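Local coordinates for DNA repair protein RAD14 (Saccharomyces cerevisiae, PDB 5A3D) that takes part in nucleotide excision repair by binding specifically to damaged DNA, and is seen here as its zinc-containing DNA-binding domain, at residues B[4-9]-B[31-36]; B[19-24]-B[37-42]; B[44-49]-B[54-59]. One frame throughout, in Å; residues are numbered along the deposited sequence.

Contact 1 (B[4-9]-B[31-36]). With ZN (zinc ion), chain F.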
loop_
_atom_site.group_PDB
_atom_site.type_symbol
_atom_site.label_atom_id
_atom_site.label_comp_id
_atom_site.label_asym_id
_atom_site.label_seq_id
_atom_site.Cartn_x
_atom_site.Cartn_y
_atom_site.Cartn_z
ATOM N N CYS B 4 -41.712 0.645 -2.567
ATOM C CA CYS B 4 -40.604 1.616 -2.411
ATOM C C CYS B 4 -40.692 2.475 -1.159
ATOM O O CYS B 4 -41.732 3.046 -0.835
ATOM C CB CYS B 4 -40.640 2.525 -3.627
ATOM S SG CYS B 4 -39.446 3.864 -3.574
ATOM N N ILE B 5 -39.587 2.560 -0.429
ATOM C CA ILE B 5 -39.577 3.266 0.856
ATOM C C ILE B 5 -39.645 4.791 0.690
ATOM O O ILE B 5 -39.847 5.500 1.632
ATOM C CB ILE B 5 -38.342 2.845 1.702
ATOM C CG1 ILE B 5 -37.058 3.310 1.038
ATOM C CG2 ILE B 5 -38.361 1.342 1.848
ATOM C CD1 ILE B 5 -35.751 2.639 1.476
ATOM N N GLU B 6 -39.473 5.319 -0.521
ATOM C CA GLU B 6 -39.623 6.753 -0.682
ATOM C C GLU B 6 -41.059 7.095 -1.057
ATOM O O GLU B 6 -41.766 7.890 -0.357
ATOM C CB GLU B 6 -38.633 7.252 -1.718
ATOM C CG GLU B 6 -37.247 7.120 -1.164
ATOM C CD GLU B 6 -36.923 8.201 -0.110
ATOM O OE1 GLU B 6 -37.763 9.123 0.138
ATOM O OE2 GLU B 6 -35.846 8.118 0.452
ATOM N N CYS B 7 -41.524 6.515 -2.155
ATOM C CA CYS B 7 -42.803 6.929 -2.664
ATOM C C CYS B 7 -43.974 6.142 -2.063
ATOM O O CYS B 7 -45.099 6.626 -2.038
ATOM C CB CYS B 7 -42.800 6.857 -4.210
ATOM S SG CYS B 7 -42.710 5.260 -5.030
ATOM N N HIS B 8 -43.711 4.903 -1.655
ATOM C CA HIS B 8 -44.746 3.973 -1.116
ATOM C C HIS B 8 -45.788 3.474 -2.113
ATOM O O HIS B 8 -46.869 3.058 -1.719
ATOM C CB HIS B 8 -45.450 4.635 0.057
ATOM C CG HIS B 8 -44.493 5.190 1.052
ATOM N ND1 HIS B 8 -43.644 4.388 1.791
ATOM C CD2 HIS B 8 -44.243 6.468 1.441
ATOM C CE1 HIS B 8 -42.909 5.148 2.585
ATOM N NE2 HIS B 8 -43.264 6.414 2.405
ATOM N N ILE B 9 -45.425 3.569 -3.378
ATOM C CA ILE B 9 -46.265 3.343 -4.506
ATOM C C ILE B 9 -45.718 2.285 -5.421
ATOM O O ILE B 9 -46.370 1.287 -5.636
ATOM C CB ILE B 9 -46.455 4.640 -5.280
ATOM C CG1 ILE B 9 -47.237 5.597 -4.403
ATOM C CG2 ILE B 9 -47.252 4.372 -6.592
ATOM C CD1 ILE B 9 -47.285 6.976 -5.016
ATOM N N LYS B 31 -33.769 9.030 -8.697
ATOM C CA LYS B 31 -33.420 10.260 -9.418
ATOM C C LYS B 31 -33.960 11.513 -8.733
ATOM O O LYS B 31 -33.389 12.621 -8.907
ATOM C CB LYS B 31 -33.811 10.272 -10.903
ATOM C CG LYS B 31 -33.308 9.110 -11.727
ATOM C CD LYS B 31 -31.949 8.569 -11.334
ATOM C CE LYS B 31 -31.142 7.893 -12.457
ATOM N NZ LYS B 31 -29.691 8.267 -12.300
ATOM N N GLU B 32 -35.064 11.378 -7.994
ATOM C CA GLU B 32 -35.642 12.528 -7.296
ATOM C C GLU B 32 -34.899 12.879 -5.985
ATOM O O GLU B 32 -35.021 14.010 -5.457
ATOM C CB GLU B 32 -37.141 12.269 -7.037
ATOM C CG GLU B 32 -37.944 12.211 -8.358
ATOM C CD GLU B 32 -39.407 11.714 -8.241
ATOM O OE1 GLU B 32 -39.760 10.962 -7.247
ATOM O OE2 GLU B 32 -40.192 12.020 -9.210
ATOM N N HIS B 33 -34.066 11.954 -5.501
ATOM C CA HIS B 33 -33.429 12.052 -4.213
ATOM C C HIS B 33 -31.923 11.697 -4.270
ATOM O O HIS B 33 -31.441 10.762 -3.603
ATOM C CB HIS B 33 -34.177 11.190 -3.234
ATOM C CG HIS B 33 -35.542 11.685 -2.998
ATOM N ND1 HIS B 33 -35.787 12.888 -2.350
ATOM C CD2 HIS B 33 -36.746 11.190 -3.360
ATOM C CE1 HIS B 33 -37.089 13.100 -2.316
ATOM N NE2 HIS B 33 -37.688 12.092 -2.936
ATOM N N PRO B 34 -31.189 12.405 -5.143
ATOM C CA PRO B 34 -29.748 12.203 -5.311
ATOM C C PRO B 34 -28.934 12.460 -4.065
ATOM O O PRO B 34 -27.892 11.817 -3.868
ATOM C CB PRO B 34 -29.385 13.217 -6.416
ATOM C CG PRO B 34 -30.339 14.321 -6.237
ATOM C CD PRO B 34 -31.650 13.508 -5.995
ATOM N N GLU B 35 -29.446 13.319 -3.177
ATOM C CA GLU B 35 -28.841 13.467 -1.834
ATOM C C GLU B 35 -28.786 12.188 -1.016
ATOM O O GLU B 35 -27.972 12.078 -0.101
ATOM C CB GLU B 35 -29.564 14.556 -1.006
ATOM C CG GLU B 35 -30.942 14.166 -0.460
ATOM C CD GLU B 35 -32.135 14.235 -1.422
ATOM O OE1 GLU B 35 -31.996 14.463 -2.659
ATOM O OE2 GLU B 35 -33.267 14.017 -0.918
ATOM N N LYS B 36 -29.619 11.215 -1.361
ATOM C CA LYS B 36 -29.545 9.880 -0.808
ATOM C C LYS B 36 -28.957 8.825 -1.778
ATOM O O LYS B 36 -28.168 7.962 -1.333
ATOM C CB LYS B 36 -30.926 9.358 -0.385
ATOM C CG LYS B 36 -31.485 9.957 0.914
ATOM C CD LYS B 36 -32.874 9.485 1.176
ATOM C CE LYS B 36 -33.434 9.976 2.513
ATOM N NZ LYS B 36 -34.927 9.793 2.471
HETATM ZN ZN ZN F . -40.354 5.247 -5.307
#
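The CxxC turn of the zinc finger faces the start of helix 34-37, and E6, between the two cysteines, reaches across to K36 and H33. C4 SG and C7 SG each bind the zinc ion at 2.4 Å; C26 and C29 complete the four-cysteine site. The backbone N of E6 donates to C4 SG at 3.4 Å, which ties the residue to a metal ligand. A bend at the second E6 torsion (chi2 -75°) turns its carboxylate toward K36 and H33. K36 comes from the opposite direction, extended beyond CG. K36 NZ meets E6 OE2 at 2.8 Å on its syn lone pair, forming a salt bridge. The other oxygen, E6 OE1, lies over one face of the H33 ring near its rim, 4.2 Å from CD2. The carboxylate and ring planes are 23° apart. H33 ND1 donates to E35 OE2 at 3.1 Å, almost in the ring plane, and this limits rotation of the imidazole. E6 OE2 also hydrogen-bonds Y37 OH, so one oxygen has two polar partners. The lysine charge is likely to stabilise the carboxylate. The bond from E6 N to C4 SG would probably offset some negative charge on that sulfur.

Contact 2 (B[19-24]-B[37-42]). With nucleotides of chain D.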
loop_
_atom_site.group_PDB
_atom_site.type_symbol
_atom_site.label_atom_id
_atom_site.label_comp_id
_atom_site.label_asym_id
_atom_site.label_seq_id
_atom_site.Cartn_x
_atom_site.Cartn_y
_atom_site.Cartn_z
ATOM N N ASP B 19 -30.323 -4.620 -5.806
ATOM C CA ASP B 19 -29.526 -5.849 -5.831
ATOM C C ASP B 19 -28.164 -5.585 -5.202
ATOM O O ASP B 19 -27.610 -6.486 -4.492
ATOM C CB ASP B 19 -29.303 -6.402 -7.247
ATOM C CG ASP B 19 -30.551 -6.941 -7.923
ATOM O OD1 ASP B 19 -31.665 -7.049 -7.305
ATOM O OD2 ASP B 19 -30.358 -7.330 -9.124
ATOM N N VAL B 20 -27.574 -4.406 -5.473
ATOM C CA VAL B 20 -26.172 -4.127 -5.032
ATOM C C VAL B 20 -26.165 -3.435 -3.700
ATOM O O VAL B 20 -25.429 -3.814 -2.837
ATOM C CB VAL B 20 -25.403 -3.220 -6.012
ATOM C CG1 VAL B 20 -24.010 -2.822 -5.464
ATOM C CG2 VAL B 20 -25.278 -3.968 -7.366
ATOM N N PHE B 21 -27.006 -2.440 -3.518
ATOM C CA PHE B 21 -26.936 -1.605 -2.368
ATOM C C PHE B 21 -28.019 -1.971 -1.321
ATOM O O PHE B 21 -28.033 -1.358 -0.245
ATOM C CB PHE B 21 -27.022 -0.164 -2.764
ATOM C CG PHE B 21 -25.858 0.302 -3.583
ATOM C CD1 PHE B 21 -24.657 0.553 -2.980
ATOM C CD2 PHE B 21 -25.949 0.369 -4.961
ATOM C CE1 PHE B 21 -23.512 0.896 -3.729
ATOM C CE2 PHE B 21 -24.881 0.847 -5.725
ATOM C CZ PHE B 21 -23.613 1.019 -5.106
ATOM N N LYS B 22 -28.914 -2.918 -1.649
ATOM C CA LYS B 22 -29.908 -3.446 -0.718
ATOM C C LYS B 22 -30.925 -2.415 -0.276
ATOM O O LYS B 22 -31.324 -2.376 0.878
ATOM C CB LYS B 22 -29.217 -4.101 0.509
ATOM C CG LYS B 22 -27.996 -4.856 0.147
ATOM C CD LYS B 22 -28.363 -6.070 -0.684
ATOM C CE LYS B 22 -27.042 -6.733 -1.050
ATOM N NZ LYS B 22 -27.198 -7.879 -2.006
ATOM N N LEU B 23 -31.356 -1.616 -1.217
ATOM C CA LEU B 23 -32.282 -0.493 -0.919
ATOM C C LEU B 23 -33.543 -0.755 -1.691
ATOM O O LEU B 23 -33.483 -0.962 -2.910
ATOM C CB LEU B 23 -31.641 0.816 -1.339
ATOM C CG LEU B 23 -30.490 1.300 -0.446
ATOM C CD1 LEU B 23 -29.774 2.512 -1.060
ATOM C CD2 LEU B 23 -31.001 1.645 0.907
ATOM N N GLN B 24 -34.645 -0.845 -0.985
ATOM C CA GLN B 24 -35.960 -0.945 -1.613
ATOM C C GLN B 24 -36.475 0.419 -2.127
ATOM O O GLN B 24 -37.337 1.054 -1.457
ATOM C CB GLN B 24 -36.953 -1.569 -0.632
ATOM C CG GLN B 24 -36.630 -3.019 -0.356
ATOM C CD GLN B 24 -37.847 -3.864 -0.665
ATOM O OE1 GLN B 24 -38.756 -4.004 0.189
ATOM N NE2 GLN B 24 -37.914 -4.390 -1.929
ATOM N N TYR B 37 -29.342 8.861 -3.056
ATOM C CA TYR B 37 -29.176 7.710 -3.858
ATOM C C TYR B 37 -28.167 7.791 -4.982
ATOM O O TYR B 37 -27.989 6.866 -5.728
ATOM C CB TYR B 37 -30.540 7.230 -4.351
ATOM C CG TYR B 37 -31.517 6.951 -3.238
ATOM C CD1 TYR B 37 -31.241 6.016 -2.268
ATOM C CD2 TYR B 37 -32.668 7.697 -3.095
ATOM C CE1 TYR B 37 -32.119 5.738 -1.220
ATOM C CE2 TYR B 37 -33.559 7.405 -2.058
ATOM C CZ TYR B 37 -33.267 6.468 -1.089
ATOM O OH TYR B 37 -34.173 6.182 -0.079
ATOM N N ALA B 38 -27.553 8.916 -5.124
ATOM C CA ALA B 38 -26.623 9.087 -6.219
ATOM C C ALA B 38 -25.445 8.137 -6.068
ATOM O O ALA B 38 -24.994 7.884 -4.965
ATOM C CB ALA B 38 -26.010 10.483 -6.180
ATOM N N LEU B 39 -24.859 7.769 -7.177
ATOM C CA LEU B 39 -23.678 6.886 -7.128
ATOM C C LEU B 39 -22.453 7.764 -7.356
ATOM O O LEU B 39 -22.485 8.736 -8.124
ATOM C CB LEU B 39 -23.785 5.780 -8.091
ATOM C CG LEU B 39 -24.998 4.853 -8.011
ATOM C CD1 LEU B 39 -24.880 3.749 -9.063
ATOM C CD2 LEU B 39 -25.163 4.265 -6.595
ATOM N N LEU B 40 -21.432 7.502 -6.540
ATOM C CA LEU B 40 -20.234 8.326 -6.480
ATOM C C LEU B 40 -19.083 7.410 -6.823
ATOM O O LEU B 40 -18.985 6.271 -6.348
ATOM C CB LEU B 40 -20.013 8.804 -5.057
ATOM C CG LEU B 40 -21.114 9.674 -4.438
ATOM C CD1 LEU B 40 -20.706 10.037 -3.018
ATOM C CD2 LEU B 40 -21.224 10.875 -5.302
ATOM N N THR B 41 -18.178 7.904 -7.621
ATOM C CA THR B 41 -16.970 7.143 -7.860
ATOM C C THR B 41 -16.113 7.108 -6.622
ATOM O O THR B 41 -16.214 7.896 -5.688
ATOM C CB THR B 41 -16.174 7.733 -9.032
ATOM O OG1 THR B 41 -15.655 8.988 -8.595
ATOM C CG2 THR B 41 -17.001 7.903 -10.263
ATOM N N LYS B 42 -15.153 6.202 -6.660
ATOM C CA LYS B 42 -14.144 6.133 -5.679
ATOM C C LYS B 42 -13.383 7.478 -5.516
ATOM O O LYS B 42 -13.275 7.968 -4.416
ATOM C CB LYS B 42 -13.236 4.968 -5.922
ATOM C CG LYS B 42 -12.410 4.665 -4.632
ATOM C CD LYS B 42 -11.453 3.618 -4.901
ATOM C CE LYS B 42 -10.940 3.063 -3.618
ATOM N NZ LYS B 42 -9.965 2.084 -4.001
ATOM P P DG D 3 -12.916 5.642 -9.827
ATOM O OP1 DG D 3 -13.851 4.608 -9.285
ATOM O OP2 DG D 3 -12.757 6.910 -9.145
ATOM O "O5'" DG D 3 -11.476 4.970 -9.982
ATOM C "C5'" DG D 3 -11.329 3.747 -10.700
ATOM C "C4'" DG D 3 -9.983 3.132 -10.377
ATOM O "O4'" DG D 3 -8.919 3.867 -11.031
ATOM C "C3'" DG D 3 -9.606 3.084 -8.904
ATOM O "O3'" DG D 3 -8.965 1.815 -8.904
ATOM C "C2'" DG D 3 -8.732 4.321 -8.730
ATOM C "C1'" DG D 3 -8.041 4.444 -10.085
ATOM N N9 DG D 3 -7.703 5.785 -10.560
ATOM C C8 DG D 3 -8.463 6.926 -10.489
ATOM N N7 DG D 3 -7.913 7.947 -11.083
ATOM C C5 DG D 3 -6.698 7.459 -11.543
ATOM C C6 DG D 3 -5.674 8.099 -12.267
ATOM O O6 DG D 3 -5.610 9.275 -12.625
ATOM N N1 DG D 3 -4.611 7.237 -12.520
ATOM C C2 DG D 3 -4.571 5.910 -12.172
ATOM N N2 DG D 3 -3.480 5.226 -12.551
ATOM N N3 DG D 3 -5.546 5.288 -11.543
ATOM C C4 DG D 3 -6.574 6.116 -11.265
ATOM P P DA D 4 -8.466 1.169 -7.524
ATOM O OP1 DA D 4 -8.801 -0.247 -7.544
ATOM O OP2 DA D 4 -8.885 2.033 -6.450
ATOM O "O5'" DA D 4 -6.883 1.207 -7.663
ATOM C "C5'" DA D 4 -6.337 0.502 -8.787
ATOM C "C4'" DA D 4 -4.829 0.472 -8.754
ATOM O "O4'" DA D 4 -4.319 1.752 -9.171
ATOM C "C3'" DA D 4 -4.192 0.191 -7.396
ATOM O "O3'" DA D 4 -3.020 -0.586 -7.642
ATOM C "C2'" DA D 4 -3.914 1.587 -6.861
ATOM C "C1'" DA D 4 -3.572 2.359 -8.123
ATOM N N9 DA D 4 -3.926 3.769 -8.138
ATOM C C8 DA D 4 -5.077 4.340 -7.657
ATOM N N7 DA D 4 -5.181 5.618 -7.916
ATOM C C5 DA D 4 -4.041 5.902 -8.650
ATOM C C6 DA D 4 -3.555 7.090 -9.207
ATOM N N6 DA D 4 -4.200 8.251 -9.123
ATOM N N1 DA D 4 -2.356 7.050 -9.832
ATOM C C2 DA D 4 -1.706 5.880 -9.900
ATOM N N3 DA D 4 -2.073 4.686 -9.437
ATOM C C4 DA D 4 -3.269 4.767 -8.819
#
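F21 and L39 meet through F21 CE2 and L39 CD2, 3.5 Å apart, with the methyl approaching the ring obliquely. L23 CD1 sits at the edge of the Y37 ring, 4.0 Å from both CD1 and CE1. No hydrogen bond joins the two segments. V20 CG1 lies over the centre of one face of F21, and the hydroxyl of Y37 is held by E6 of the zinc finger. K42 N makes a weak bond to OP1 of DG3 of chain D at 3.3 Å. K42 CG is anti to the backbone N (chi1 -164°) and the rest of the chain is extended, which carries NZ to OP2 of DA4 of chain D at 2.7 Å, with N57 OD1 as another partner. With an alanine in place of K42, the DA4 phosphate is likely to lose this positive partner, and N57 OD1 this donor. T41 caps helix 42-49 through its side chain, and E44 OE1 accepts from T41 N, as in a capping box. The loop after helix 15-19 is joined to the end of helix 34-37 through Y37 and to strand 39-41 through L39. F21 also packs on V16 of helix 15-19 and V82 of strand 78-82.

Contact 3 (B[44-49]-B[54-59]). With nucleotides of chain C.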
loop_
_atom_site.group_PDB
_atom_site.type_symbol
_atom_site.label_atom_id
_atom_site.label_comp_id
_atom_site.label_asym_id
_atom_site.label_seq_id
_atom_site.Cartn_x
_atom_site.Cartn_y
_atom_site.Cartn_z
ATOM N N GLU B 44 -14.516 10.475 -6.239
ATOM C CA GLU B 44 -15.504 11.440 -5.677
ATOM C C GLU B 44 -15.639 11.218 -4.182
ATOM O O GLU B 44 -15.771 12.227 -3.478
ATOM C CB GLU B 44 -16.915 11.344 -6.311
ATOM C CG GLU B 44 -16.945 11.840 -7.726
ATOM C CD GLU B 44 -18.347 11.694 -8.407
ATOM O OE1 GLU B 44 -18.800 10.601 -8.617
ATOM O OE2 GLU B 44 -18.962 12.713 -8.722
ATOM N N CYS B 45 -15.691 9.980 -3.750
ATOM C CA CYS B 45 -15.650 9.657 -2.302
ATOM C C CYS B 45 -14.419 10.231 -1.605
ATOM O O CYS B 45 -14.524 10.732 -0.463
ATOM C CB CYS B 45 -15.819 8.226 -2.001
ATOM S SG CYS B 45 -17.424 7.578 -2.573
ATOM N N LYS B 46 -13.259 10.181 -2.244
ATOM C CA LYS B 46 -12.062 10.743 -1.591
ATOM C C LYS B 46 -12.115 12.274 -1.534
ATOM O O LYS B 46 -11.920 12.874 -0.470
ATOM C CB LYS B 46 -10.808 10.283 -2.280
ATOM C CG LYS B 46 -10.597 8.771 -2.225
ATOM C CD LYS B 46 -9.499 8.352 -3.242
ATOM C CE LYS B 46 -8.566 7.358 -2.576
ATOM N NZ LYS B 46 -7.233 6.971 -3.197
ATOM N N GLU B 47 -12.481 12.845 -2.675
ATOM C CA GLU B 47 -12.578 14.304 -2.855
ATOM C C GLU B 47 -13.671 14.958 -2.021
ATOM O O GLU B 47 -13.436 16.001 -1.447
ATOM C CB GLU B 47 -12.823 14.622 -4.334
ATOM C CG GLU B 47 -11.611 14.516 -5.235
ATOM C CD GLU B 47 -12.001 14.736 -6.711
ATOM O OE1 GLU B 47 -13.218 14.820 -6.962
ATOM O OE2 GLU B 47 -11.125 14.748 -7.614
ATOM N N ASP B 48 -14.855 14.357 -1.975
ATOM C CA ASP B 48 -16.028 14.936 -1.333
ATOM C C ASP B 48 -16.118 14.658 0.169
ATOM O O ASP B 48 -16.586 15.505 0.931
ATOM C CB ASP B 48 -17.320 14.426 -1.971
ATOM C CG ASP B 48 -17.486 14.879 -3.412
ATOM O OD1 ASP B 48 -16.631 15.683 -3.899
ATOM O OD2 ASP B 48 -18.459 14.341 -4.060
ATOM N N TYR B 49 -15.685 13.484 0.601
ATOM C CA TYR B 49 -15.904 13.069 1.974
ATOM C C TYR B 49 -14.633 12.791 2.781
ATOM O O TYR B 49 -14.701 12.317 3.932
ATOM C CB TYR B 49 -16.836 11.847 2.002
ATOM C CG TYR B 49 -18.232 12.197 1.550
ATOM C CD1 TYR B 49 -19.102 12.884 2.374
ATOM C CD2 TYR B 49 -18.677 11.832 0.301
ATOM C CE1 TYR B 49 -20.393 13.186 1.956
ATOM C CE2 TYR B 49 -19.954 12.192 -0.140
ATOM C CZ TYR B 49 -20.815 12.816 0.692
ATOM O OH TYR B 49 -22.119 13.157 0.289
ATOM N N PRO B 54 -8.007 2.726 2.525
ATOM C CA PRO B 54 -8.351 1.608 3.412
ATOM C C PRO B 54 -9.828 1.525 3.786
ATOM O O PRO B 54 -10.396 0.449 3.817
ATOM C CB PRO B 54 -7.456 1.819 4.618
ATOM C CG PRO B 54 -6.280 2.517 4.033
ATOM C CD PRO B 54 -6.817 3.444 3.009
ATOM N N GLU B 55 -10.482 2.662 3.960
ATOM C CA GLU B 55 -11.921 2.677 4.206
ATOM C C GLU B 55 -12.751 2.205 3.010
ATOM O O GLU B 55 -13.622 1.301 3.093
ATOM C CB GLU B 55 -12.343 4.081 4.669
ATOM C CG GLU B 55 -11.730 4.465 6.024
ATOM C CD GLU B 55 -11.594 5.972 6.268
ATOM O OE1 GLU B 55 -11.876 6.778 5.382
ATOM O OE2 GLU B 55 -11.126 6.388 7.358
ATOM N N LEU B 56 -12.463 2.795 1.879
ATOM C CA LEU B 56 -13.304 2.533 0.687
ATOM C C LEU B 56 -13.028 1.156 0.170
ATOM O O LEU B 56 -13.870 0.611 -0.515
ATOM C CB LEU B 56 -12.988 3.539 -0.393
ATOM C CG LEU B 56 -13.588 4.902 -0.515
ATOM C CD1 LEU B 56 -14.946 5.132 0.110
ATOM C CD2 LEU B 56 -12.727 6.117 -0.748
ATOM N N ASN B 57 -11.853 0.593 0.497
ATOM C CA ASN B 57 -11.472 -0.718 0.015
ATOM C C ASN B 57 -12.065 -1.801 0.941
ATOM O O ASN B 57 -11.973 -2.978 0.617
ATOM C CB ASN B 57 -9.969 -0.921 -0.051
ATOM C CG ASN B 57 -9.307 -0.181 -1.255
ATOM O OD1 ASN B 57 -9.976 0.083 -2.241
ATOM N ND2 ASN B 57 -7.987 0.113 -1.174
ATOM N N ASP B 58 -12.615 -1.406 2.079
ATOM C CA ASP B 58 -13.102 -2.365 3.068
ATOM C C ASP B 58 -14.494 -2.842 2.584
ATOM O O ASP B 58 -15.461 -2.155 2.648
ATOM C CB ASP B 58 -13.166 -1.711 4.422
ATOM C CG ASP B 58 -13.533 -2.669 5.557
ATOM O OD1 ASP B 58 -14.060 -3.791 5.343
ATOM O OD2 ASP B 58 -13.252 -2.258 6.691
ATOM N N GLU B 59 -14.539 -4.002 2.001
ATOM C CA GLU B 59 -15.849 -4.632 1.595
ATOM C C GLU B 59 -16.843 -4.924 2.688
ATOM O O GLU B 59 -17.996 -5.112 2.401
ATOM C CB GLU B 59 -15.622 -5.936 0.877
ATOM C CG GLU B 59 -15.508 -5.767 -0.631
ATOM C CD GLU B 59 -14.758 -6.923 -1.223
ATOM O OE1 GLU B 59 -13.691 -7.255 -0.594
ATOM O OE2 GLU B 59 -15.272 -7.526 -2.231
ATOM P P DA C 6 -3.137 1.233 5.640
ATOM O OP1 DA C 6 -4.280 0.351 5.343
ATOM O OP2 DA C 6 -2.328 1.743 4.486
ATOM O "O5'" DA C 6 -3.570 2.501 6.497
ATOM C "C5'" DA C 6 -4.097 2.290 7.824
ATOM C "C4'" DA C 6 -3.761 3.419 8.778
ATOM O "O4'" DA C 6 -2.328 3.505 8.990
ATOM C "C3'" DA C 6 -4.218 4.825 8.365
ATOM O "O3'" DA C 6 -4.733 5.552 9.511
ATOM C "C2'" DA C 6 -2.950 5.442 7.799
ATOM C "C1'" DA C 6 -1.850 4.796 8.631
ATOM N N9 DA C 6 -0.580 4.611 7.929
ATOM C C8 DA C 6 -0.379 3.863 6.796
ATOM N N7 DA C 6 0.870 3.826 6.401
ATOM C C5 DA C 6 1.539 4.602 7.337
ATOM C C6 DA C 6 2.895 4.959 7.473
ATOM N N6 DA C 6 3.850 4.579 6.621
ATOM N N1 DA C 6 3.232 5.756 8.510
ATOM C C2 DA C 6 2.275 6.125 9.371
ATOM N N3 DA C 6 0.968 5.856 9.349
ATOM C C4 DA C 6 0.661 5.083 8.292
#
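No flat group takes part across this contact; C45, K46 and L56 meet through aliphatic carbons alone. The two methyls of L56 rest against side chains of helix 42-49. L56 CD1 touches C45 CB at 3.8 Å, and L56 CD2 lies 3.9 Å from the same carbon, so the leucine fork straddles it. L56 CD2 also meets K46 CG at 3.7 Å, the leucine and lysine chains crossing at a slant. K46 CG is anti to its carbonyl carbon (chi1 -63°), which lays the start of the lysine chain against the leucine. Its ammonium end continues to D53 in a salt bridge, and the side chain also packs on a uracil base of the bound DNA. On the far side of the short helix, P54 CG comes within 3.2 Å of OP1 of DA6 of chain C. That is a plain contact with the backbone phosphate. C45 and L56 both rest on F81 of strand 78-82. C45 also packs on L40 of strand 39-41 and V86 of helix 83-94, so both helices pack against the sheet, on strands 39-41 and 78-82.

In the fold
The three contacts run from the zinc finger across the DNA-binding domain. Contacts 1 and 2 have centres about 12 Å apart, and their segments alternate along the chain. They are tied by E6 with Y37 and by the backbone bond of I5 N to Q24 O. Contact 3 follows in series, with its centre about 14 Å from that of contact 2. Strand 39-41 leads into helix 42-49. Side chains of strand 39-41 and K42 touch both helices of contact 3. Contacts 1 and 3 lie about 24 Å apart between centres, on opposite sides of the chain's centre. Contact 2 lies between the zinc finger and helices 42-49 and 53-56, and contacts 2 and 3 adjoin the bound DNA.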